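Local coordinates for putative methylthioribose-1-phosphate isomerase (Pyrococcus horikoshii OT3, PDB 6A34), which probably catalyses the interconversion of 5-methylthioribose 1-phosphate and 5-methylthioribulose 1-phosphate in the methionine salvage pathway, at residues Lys194-Asp199 and Asp218-Lys223; Asn162-Cys167 and Gly237-Ile242; Lys8-Leu13 and Val184-Lys189. All blocks are in the same frame, centred on the assembly; numbering follows the deposited sequence.

How the contacts relate
Contacts 1 and 2 are joins in one largely parallel sheet, where strands 193-199 and 161-165, one from each, are neighbours; the two centres lie about 10 Å apart. Trp-197 N to Ile-163 O (2.8 Å) ties them through the backbone, and Asp-199 OD2 to His-166 ND1 (2.7 Å) through side chains, His-166 directly preceding Cys-167, the predicted transition-state stabiliser. Contact 3 packs the N-terminal segment on helix 180-189, its centre about 13 Å from that of contact 1 and about 18 Å from that of contact 2. Asp-218 links it to contact 1, with OD1 2.7 Å from Lys-12 N, whereas Met-187 CE reaches contact 2 at Ile-163 CG1 (3.9 Å).

Contact 1: Lys194-Asp199 and Asp218-Lys223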
loop_
_atom_site.group_PDB
_atom_site.type_symbol
_atom_site.label_atom_id
_atom_site.label_comp_id
_atom_site.label_asym_id
_atom_site.label_seq_id
_atom_site.Cartn_x
_atom_site.Cartn_y
_atom_site.Cartn_z
ATOM N N LYS A 194 -15.347 8.047 -16.990
ATOM C CA LYS A 194 -16.263 6.971 -16.654
ATOM C C LYS A 194 -15.940 6.444 -15.265
ATOM O O LYS A 194 -16.817 5.925 -14.586
ATOM C CB LYS A 194 -16.188 5.807 -17.649
ATOM C CG LYS A 194 -16.474 6.199 -19.087
ATOM C CD LYS A 194 -17.811 6.948 -19.295
ATOM C CE LYS A 194 -17.832 7.777 -20.563
ATOM N NZ LYS A 194 -17.135 7.072 -21.669
ATOM N N LEU A 195 -14.660 6.510 -14.894
ATOM C CA LEU A 195 -14.218 5.915 -13.653
ATOM C C LEU A 195 -12.848 6.488 -13.317
ATOM O O LEU A 195 -11.993 6.567 -14.193
ATOM C CB LEU A 195 -14.165 4.389 -13.794
ATOM C CG LEU A 195 -13.556 3.646 -12.602
ATOM C CD1 LEU A 195 -14.435 3.744 -11.374
ATOM C CD2 LEU A 195 -13.299 2.172 -12.928
ATOM N N LEU A 196 -12.688 6.895 -12.054
ATOM C CA LEU A 196 -11.440 7.313 -11.499
ATOM C C LEU A 196 -10.990 6.295 -10.447
ATOM O O LEU A 196 -11.547 6.275 -9.372
ATOM C CB LEU A 196 -11.597 8.693 -10.859
ATOM C CG LEU A 196 -10.298 9.318 -10.346
ATOM C CD1 LEU A 196 -9.249 9.385 -11.436
ATOM C CD2 LEU A 196 -10.550 10.708 -9.779
ATOM N N TRP A 197 -9.943 5.518 -10.752
ATOM C CA TRP A 197 -9.269 4.716 -9.722
ATOM C C TRP A 197 -8.431 5.633 -8.836
ATOM O O TRP A 197 -7.647 6.472 -9.358
ATOM C CB TRP A 197 -8.344 3.668 -10.337
ATOM C CG TRP A 197 -9.031 2.677 -11.205
ATOM C CD1 TRP A 197 -9.121 2.716 -12.556
ATOM C CD2 TRP A 197 -9.720 1.493 -10.781
ATOM N NE1 TRP A 197 -9.803 1.620 -13.001
ATOM C CE2 TRP A 197 -10.175 0.850 -11.940
ATOM C CE3 TRP A 197 -9.973 0.904 -9.535
ATOM C CZ2 TRP A 197 -10.859 -0.363 -11.906
ATOM C CZ3 TRP A 197 -10.669 -0.287 -9.493
ATOM C CH2 TRP A 197 -11.112 -0.911 -10.664
ATOM N N LEU A 198 -8.536 5.409 -7.525
ATOM C CA LEU A 198 -7.774 6.127 -6.502
ATOM C C LEU A 198 -6.947 5.145 -5.675
ATOM O O LEU A 198 -7.519 4.353 -4.912
ATOM C CB LEU A 198 -8.735 6.861 -5.565
ATOM C CG LEU A 198 -9.620 7.890 -6.245
ATOM C CD1 LEU A 198 -10.597 8.492 -5.219
ATOM C CD2 LEU A 198 -8.770 8.963 -6.913
ATOM N N ASP A 199 -5.616 5.228 -5.809
ATOM C CA ASP A 199 -4.689 4.528 -4.925
ATOM C C ASP A 199 -4.839 5.162 -3.542
ATOM O O ASP A 199 -4.794 6.389 -3.431
ATOM C CB ASP A 199 -3.240 4.672 -5.389
ATOM C CG ASP A 199 -2.879 3.988 -6.702
ATOM O OD1 ASP A 199 -3.644 3.138 -7.172
ATOM O OD2 ASP A 199 -1.801 4.312 -7.240
ATOM N N ASP A 218 -18.042 15.724 -5.146
ATOM C CA ASP A 218 -18.429 16.333 -6.386
ATOM C C ASP A 218 -19.147 15.352 -7.303
ATOM O O ASP A 218 -19.458 15.713 -8.440
ATOM C CB ASP A 218 -17.223 16.971 -7.077
ATOM C CG ASP A 218 -16.913 18.367 -6.566
ATOM O OD1 ASP A 218 -17.859 19.009 -6.042
ATOM O OD2 ASP A 218 -15.730 18.822 -6.708
ATOM N N GLY A 219 -19.398 14.117 -6.855
ATOM C CA GLY A 219 -20.138 13.149 -7.686
ATOM C C GLY A 219 -19.343 12.543 -8.848
ATOM O O GLY A 219 -19.927 12.036 -9.814
ATOM N N LEU A 220 -18.007 12.543 -8.782
ATOM C CA LEU A 220 -17.222 11.761 -9.769
ATOM C C LEU A 220 -17.424 10.264 -9.484
ATOM O O LEU A 220 -17.561 9.872 -8.339
ATOM C CB LEU A 220 -15.739 12.133 -9.660
ATOM C CG LEU A 220 -15.288 13.328 -10.488
ATOM C CD1 LEU A 220 -16.008 14.618 -10.075
ATOM C CD2 LEU A 220 -13.777 13.493 -10.371
ATOM N N ASN A 221 -17.412 9.412 -10.519
ATOM C CA ASN A 221 -17.432 7.970 -10.269
ATOM C C ASN A 221 -16.010 7.472 -9.887
ATOM O O ASN A 221 -15.105 7.480 -10.664
ATOM C CB ASN A 221 -18.053 7.243 -11.454
ATOM C CG ASN A 221 -18.066 5.749 -11.251
ATOM O OD1 ASN A 221 -18.361 5.312 -10.144
ATOM N ND2 ASN A 221 -17.719 4.977 -12.282
ATOM N N VAL A 222 -15.862 6.896 -8.698
ATOM C CA VAL A 222 -14.578 6.700 -8.068
ATOM C C VAL A 222 -14.538 5.279 -7.491
ATOM O O VAL A 222 -15.590 4.730 -7.099
ATOM C CB VAL A 222 -14.450 7.804 -7.010
ATOM C CG1 VAL A 222 -13.963 7.334 -5.668
ATOM C CG2 VAL A 222 -13.702 9.011 -7.527
ATOM N N LYS A 223 -13.344 4.675 -7.475
ATOM C CA LYS A 223 -13.123 3.391 -6.849
ATOM C C LYS A 223 -11.793 3.417 -6.095
ATOM O O LYS A 223 -10.737 3.693 -6.703
ATOM C CB LYS A 223 -13.127 2.265 -7.881
ATOM C CG LYS A 223 -14.489 1.647 -8.136
ATOM C CD LYS A 223 -14.442 0.257 -8.722
ATOM C CE LYS A 223 -15.590 0.000 -9.678
ATOM N NZ LYS A 223 -16.883 0.480 -9.143
#
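A right-handed beta-alpha-beta crossover of the Rossmann-like sheet brings Leu-196 beside Val-222 and Trp-197 beside Lys-223 as parallel bridge pairs. Leu-196 bonds on both its polar backbone atoms: its N donates to Asn-221 O at 2.8 Å, and its O accepts from Lys-223 N at 3.1 Å. Leu-198 N then continues the ladder to Lys-223 O. Where the strand 193-199 turns a corner, a side chain takes over: Asn-221 ND2 reaches Lys-194 O at 2.6 Å in a nearly straight bond (168°), with the acceptor almost in the amide plane. The Asn-221 amide gets there because CG stands anti to the backbone N (chi1 179°), and its ND2 also lies against Leu-195 CD1.

Strand 222-225 forms one edge of the sheet within this chain, and helix 206-217 makes the crossover to it. On the face of Leu-196 and Val-222, Leu-198 CD1 presses obliquely on Val-222 CG1 at 3.6 Å, and Tyr-215 of that helix covers these residues. On the other face the Lys-223 chain runs alongside the Trp-197 side chain, CB 3.8 Å from CE3 and CD close to CZ3, while Leu-195 CD2 sits 3.3 Å above one face of the indole, toward its rim. The indole NE1 is bonded to Phe-238 O, which helps fix the ring's rotation, and Pro-317 of the second subunit packs on Lys-223.

Contact 2: Asn162-Cys167 and Gly237-Ile242; sequences NILTHC and GFVDAI
Asn-162 and Asp-240 meet at the polar end of this contact, while Leu-164, Val-239 and Ile-242 form its buried end. There Leu-164 CB rests closely on Val-239 CG1 at 3.8 Å; its CG approaches Ile-242 CG1 less closely, at 4.3 Å. Ala-230 and Val-233 of helix 230-235 cover Leu-164. On the opposite face of the sheet Ile-163 CD1 touches Ala-241 CB. Leu-164 N donates to Ala-241 O at 3.0 Å, one rung of the parallel pairing, which a backbone bond from Leu-164 to Ile-243 continues. This is the topological switch point of the Rossmann-like sheet: from 161-165 the crossovers run out to 193-199 and 222-225, from 241-244 to 275-278 on the other side.

Toward the start of both segments the regular ladder gives way. Asn-162 O takes a 2.8 Å bond from Asp-240 N and only a weak one from Ala-241 N. In return Asp-240 OD2 accepts from Asn-162 N at 2.8 Å, straight to 170°, on the anti side and 27° out of the carboxylate plane. Asp-240 chi1 of -56° turns the carboxylate back to Asn-162. The Asn-162 amide is held more loosely, with weak bonds from ND2 to Phe-238 O and to a water. That water donates to Gly-237 O (2.7 Å) and Asp-240 OD1, and a bound hexane-1,6-diol, probably from the crystallisation liquor, also takes a bond from ND2.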
loop_
_atom_site.group_PDB
_atom_site.type_symbol
_atom_site.label_atom_id
_atom_site.label_comp_id
_atom_site.label_asym_id
_atom_site.label_seq_id
_atom_site.Cartn_x
_atom_site.Cartn_y
_atom_site.Cartn_z
ATOM N N ASN A 162 -11.357 5.217 -18.198
ATOM C CA ASN A 162 -10.963 4.904 -16.883
ATOM C C ASN A 162 -9.556 5.475 -16.678
ATOM O O ASN A 162 -8.599 5.097 -17.365
ATOM C CB ASN A 162 -11.049 3.388 -16.681
ATOM C CG ASN A 162 -12.428 2.815 -16.968
ATOM O OD1 ASN A 162 -13.446 3.519 -16.915
ATOM N ND2 ASN A 162 -12.478 1.525 -17.259
ATOM N N ILE A 163 -9.458 6.400 -15.731
ATOM C CA ILE A 163 -8.232 7.054 -15.334
ATOM C C ILE A 163 -7.840 6.573 -13.936
ATOM O O ILE A 163 -8.705 6.336 -13.117
ATOM C CB ILE A 163 -8.430 8.576 -15.313
ATOM C CG1 ILE A 163 -9.045 9.088 -16.616
ATOM C CG2 ILE A 163 -7.111 9.245 -14.966
ATOM C CD1 ILE A 163 -8.254 8.714 -17.856
ATOM N N LEU A 164 -6.534 6.505 -13.668
ATOM C CA LEU A 164 -6.020 6.124 -12.317
ATOM C C LEU A 164 -5.073 7.226 -11.819
ATOM O O LEU A 164 -4.329 7.826 -12.568
ATOM C CB LEU A 164 -5.465 4.694 -12.430
ATOM C CG LEU A 164 -4.385 4.100 -11.515
ATOM C CD1 LEU A 164 -3.741 5.028 -10.515
ATOM C CD2 LEU A 164 -4.859 2.820 -10.845
ATOM N N THR A 165 -5.182 7.539 -10.540
ATOM C CA THR A 165 -4.304 8.524 -9.933
ATOM C C THR A 165 -3.876 8.033 -8.554
ATOM O O THR A 165 -4.221 6.911 -8.118
ATOM C CB THR A 165 -4.950 9.917 -9.909
ATOM O OG1 THR A 165 -3.975 10.933 -9.649
ATOM C CG2 THR A 165 -6.064 10.026 -8.905
ATOM N N HIS A 166 -3.050 8.884 -7.939
ATOM C CA HIS A 166 -2.255 8.592 -6.801
ATOM C C HIS A 166 -2.219 9.832 -5.910
ATOM O O HIS A 166 -2.131 10.962 -6.399
ATOM C CB HIS A 166 -0.862 8.175 -7.284
ATOM C CG HIS A 166 -0.046 7.434 -6.272
ATOM N ND1 HIS A 166 -0.233 6.099 -6.015
ATOM C CD2 HIS A 166 0.976 7.817 -5.477
ATOM C CE1 HIS A 166 0.635 5.692 -5.098
ATOM N NE2 HIS A 166 1.392 6.719 -4.753
ATOM N N CYS A 167 -2.251 9.605 -4.601
ATOM C CA CYS A 167 -2.142 10.658 -3.603
ATOM C C CYS A 167 -3.336 11.609 -3.701
ATOM O O CYS A 167 -4.430 11.180 -4.089
ATOM C CB CYS A 167 -0.831 11.436 -3.712
ATOM S SG CYS A 167 -0.349 12.144 -2.111
ATOM N N GLY A 237 -6.811 -4.655 -17.766
ATOM C CA GLY A 237 -7.369 -3.798 -18.872
ATOM C C GLY A 237 -8.304 -2.708 -18.334
ATOM O O GLY A 237 -8.986 -2.021 -19.107
ATOM N N PHE A 238 -8.297 -2.487 -17.011
ATOM C CA PHE A 238 -9.249 -1.559 -16.376
ATOM C C PHE A 238 -8.779 -0.087 -16.380
ATOM O O PHE A 238 -9.495 0.757 -15.882
ATOM C CB PHE A 238 -9.576 -2.020 -14.958
ATOM C CG PHE A 238 -10.219 -3.371 -14.834
ATOM C CD1 PHE A 238 -10.914 -3.945 -15.894
ATOM C CD2 PHE A 238 -10.195 -4.035 -13.616
ATOM C CE1 PHE A 238 -11.519 -5.185 -15.753
ATOM C CE2 PHE A 238 -10.816 -5.265 -13.471
ATOM C CZ PHE A 238 -11.475 -5.841 -14.541
ATOM N N VAL A 239 -7.618 0.230 -16.961
ATOM C CA VAL A 239 -7.060 1.587 -16.925
ATOM C C VAL A 239 -6.635 2.035 -18.339
ATOM O O VAL A 239 -5.747 1.423 -18.950
ATOM C CB VAL A 239 -5.856 1.672 -15.978
ATOM C CG1 VAL A 239 -5.291 3.099 -15.925
ATOM C CG2 VAL A 239 -6.152 1.116 -14.583
ATOM N N ASP A 240 -7.195 3.169 -18.788
ATOM C CA ASP A 240 -6.913 3.755 -20.085
ATOM C C ASP A 240 -5.752 4.757 -20.008
ATOM O O ASP A 240 -5.039 4.919 -20.966
ATOM C CB ASP A 240 -8.190 4.366 -20.677
ATOM C CG ASP A 240 -9.354 3.382 -20.800
ATOM O OD1 ASP A 240 -9.136 2.248 -21.297
ATOM O OD2 ASP A 240 -10.488 3.742 -20.369
ATOM N N ALA A 241 -5.578 5.445 -18.875
ATOM C CA ALA A 241 -4.453 6.343 -18.673
ATOM C C ALA A 241 -4.273 6.615 -17.182
ATOM O O ALA A 241 -5.189 6.415 -16.389
ATOM C CB ALA A 241 -4.665 7.626 -19.433
ATOM N N ILE A 242 -3.066 7.056 -16.823
ATOM C CA ILE A 242 -2.687 7.349 -15.457
ATOM C C ILE A 242 -2.245 8.819 -15.396
ATOM O O ILE A 242 -1.549 9.267 -16.239
ATOM C CB ILE A 242 -1.564 6.400 -15.009
ATOM C CG1 ILE A 242 -2.027 4.946 -14.969
ATOM C CG2 ILE A 242 -0.999 6.855 -13.692
ATOM C CD1 ILE A 242 -0.901 3.932 -15.028
HETATM O O HOH W 1 -10.068 0.447 -19.314
#

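Contact 3: Lys8-Leu13 and Val184-Lys189; sequences KELTKL and VRVMHK
Leu-10 lays both methyls on Val-186 of helix 180-189, CD2 3.7 Å from its CA and 3.8 Å from its CG2, with the two side chains set at a slant. The backbone O of Leu-10 meets the Arg-185 chain instead, 3.6 Å from CG and as near to CD, and stands at the edge of the guanidinium, near its plane. One helical turn on, the bent Lys-189 chain (chi2 56°, chi3 -123°) folds over Glu-9 O, bringing CD to 3.2 Å from that oxygen. Beyond Leu-10 the guanidinium passes Thr-11, whose OG1 is 3.6 Å from NE, and Leu-13, whose CD1 lies 3.9 Å from NH2 with the side chains at about a right angle.

Leu-10, Thr-11 and Leu-13 make no hydrogen bond to Arg-185; its polar atoms are bonded directly by residues outside the two segments. NE makes a salt bridge with Asp-218, NH2 another with Glu-214 of helix 206-217, and NH1 bonds to Leu-177 O; three separate partners thus hold the group in position and probably balance its buried charge. Asp-218 OD1 also accepts from Lys-12 N, while the very short approach of OD2 to Thr-11 OG1 is doubtful in detail. Further out, Leu-148 of helix 125-157 packs on Leu-10, and His-152 and Ala-155 on Val-186. Thr-11 itself is set by the local backbone: its OG1 accepts from Leu-13 N at 3.1 Å (N-H...O 165°), closing an ST turn where the chain leaves the short N-terminal helix.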
loop_
_atom_site.group_PDB
_atom_site.type_symbol
_atom_site.label_atom_id
_atom_site.label_comp_id
_atom_site.label_asym_id
_atom_site.label_seq_id
_atom_site.Cartn_x
_atom_site.Cartn_y
_atom_site.Cartn_z
ATOM N N LYS A 8 -16.892 27.169 -10.415
ATOM C CA LYS A 8 -18.164 26.811 -9.766
ATOM C C LYS A 8 -18.914 25.779 -10.592
ATOM O O LYS A 8 -19.730 25.038 -10.057
ATOM C CB LYS A 8 -19.078 28.027 -9.567
ATOM C CG LYS A 8 -19.033 28.612 -8.159
ATOM C CD LYS A 8 -19.528 30.049 -8.045
ATOM C CE LYS A 8 -19.526 30.535 -6.608
ATOM N NZ LYS A 8 -19.729 32.003 -6.510
ATOM N N GLU A 9 -18.623 25.726 -11.887
ATOM C CA GLU A 9 -19.203 24.684 -12.725
ATOM C C GLU A 9 -18.465 23.347 -12.543
ATOM O O GLU A 9 -19.013 22.318 -12.935
ATOM C CB GLU A 9 -19.209 25.107 -14.200
ATOM C CG GLU A 9 -20.211 26.202 -14.503
ATOM C CD GLU A 9 -20.120 26.770 -15.909
ATOM O OE1 GLU A 9 -19.004 26.979 -16.400
ATOM O OE2 GLU A 9 -21.179 27.015 -16.503
ATOM N N LEU A 10 -17.234 23.368 -11.999
ATOM C CA LEU A 10 -16.353 22.170 -11.914
ATOM C C LEU A 10 -16.429 21.493 -10.535
ATOM O O LEU A 10 -16.211 20.294 -10.421
ATOM C CB LEU A 10 -14.921 22.592 -12.244
ATOM C CG LEU A 10 -14.664 22.909 -13.719
ATOM C CD1 LEU A 10 -13.248 23.407 -13.902
ATOM C CD2 LEU A 10 -14.932 21.711 -14.626
ATOM N N THR A 11 -16.743 22.255 -9.483
ATOM C CA THR A 11 -16.778 21.709 -8.127
ATOM C C THR A 11 -17.884 22.392 -7.324
ATOM O O THR A 11 -18.243 23.514 -7.613
ATOM C CB THR A 11 -15.448 21.917 -7.394
ATOM O OG1 THR A 11 -15.487 21.147 -6.186
ATOM C CG2 THR A 11 -15.187 23.375 -7.077
ATOM N N LYS A 12 -18.361 21.699 -6.293
ATOM C CA LYS A 12 -19.311 22.242 -5.346
ATOM C C LYS A 12 -18.592 22.668 -4.061
ATOM O O LYS A 12 -19.193 23.235 -3.183
ATOM C CB LYS A 12 -20.380 21.205 -5.010
ATOM C CG LYS A 12 -21.381 20.919 -6.118
ATOM C CD LYS A 12 -22.207 19.659 -5.846
ATOM C CE LYS A 12 -22.869 19.108 -7.094
ATOM N NZ LYS A 12 -22.699 17.637 -7.213
ATOM N N LEU A 13 -17.300 22.367 -3.972
ATOM C CA LEU A 13 -16.502 22.702 -2.832
ATOM C C LEU A 13 -16.214 24.198 -2.840
ATOM O O LEU A 13 -15.957 24.774 -3.903
ATOM C CB LEU A 13 -15.174 21.932 -2.886
ATOM C CG LEU A 13 -15.246 20.435 -2.586
ATOM C CD1 LEU A 13 -13.915 19.767 -2.884
ATOM C CD2 LEU A 13 -15.655 20.160 -1.148
ATOM N N VAL A 184 -9.560 15.963 -13.979
ATOM C CA VAL A 184 -10.634 15.007 -13.804
ATOM C C VAL A 184 -11.983 15.725 -13.624
ATOM O O VAL A 184 -13.023 15.189 -14.052
ATOM C CB VAL A 184 -10.343 14.005 -12.677
ATOM C CG1 VAL A 184 -9.116 13.172 -12.994
ATOM C CG2 VAL A 184 -10.201 14.676 -11.326
ATOM N N ARG A 185 -11.990 16.933 -13.057
ATOM C CA ARG A 185 -13.280 17.693 -12.952
ATOM C C ARG A 185 -13.756 18.128 -14.355
ATOM O O ARG A 185 -14.889 17.926 -14.714
ATOM C CB ARG A 185 -13.140 18.845 -11.955
ATOM C CG ARG A 185 -13.221 18.366 -10.513
ATOM C CD ARG A 185 -12.852 19.466 -9.533
ATOM N NE ARG A 185 -13.266 19.094 -8.180
ATOM C CZ ARG A 185 -12.481 18.514 -7.283
ATOM N NH1 ARG A 185 -11.175 18.454 -7.493
ATOM N NH2 ARG A 185 -13.011 17.993 -6.182
ATOM N N VAL A 186 -12.845 18.614 -15.200
ATOM C CA VAL A 186 -13.226 18.980 -16.540
ATOM C C VAL A 186 -13.711 17.740 -17.303
ATOM O O VAL A 186 -14.736 17.785 -17.985
ATOM C CB VAL A 186 -12.077 19.685 -17.271
ATOM C CG1 VAL A 186 -12.399 19.862 -18.731
ATOM C CG2 VAL A 186 -11.751 21.017 -16.635
ATOM N N MET A 187 -12.975 16.628 -17.183
ATOM C CA MET A 187 -13.331 15.408 -17.851
ATOM C C MET A 187 -14.730 14.967 -17.394
ATOM O O MET A 187 -15.517 14.479 -18.207
ATOM C CB MET A 187 -12.308 14.294 -17.572
ATOM C CG MET A 187 -10.988 14.517 -18.267
ATOM S SD MET A 187 -9.809 13.165 -18.045
ATOM C CE MET A 187 -10.633 11.849 -18.948
ATOM N N HIS A 188 -15.016 15.097 -16.095
ATOM C CA HIS A 188 -16.293 14.615 -15.529
ATOM C C HIS A 188 -17.457 15.428 -16.116
ATOM O O HIS A 188 -18.466 14.871 -16.543
ATOM C CB HIS A 188 -16.272 14.657 -13.993
ATOM C CG HIS A 188 -17.587 14.347 -13.368
ATOM N ND1 HIS A 188 -18.111 13.074 -13.349
ATOM C CD2 HIS A 188 -18.493 15.130 -12.753
ATOM C CE1 HIS A 188 -19.277 13.081 -12.725
ATOM N NE2 HIS A 188 -19.538 14.324 -12.368
ATOM N N LYS A 189 -17.292 16.749 -16.147
ATOM C CA LYS A 189 -18.282 17.644 -16.755
ATOM C C LYS A 189 -18.492 17.284 -18.226
ATOM O O LYS A 189 -19.634 17.346 -18.722
ATOM C CB LYS A 189 -17.847 19.118 -16.697
ATOM C CG LYS A 189 -18.677 19.995 -15.779
ATOM C CD LYS A 189 -18.721 19.452 -14.364
ATOM C CE LYS A 189 -20.127 19.205 -13.869
ATOM N NZ LYS A 189 -20.124 18.870 -12.425
#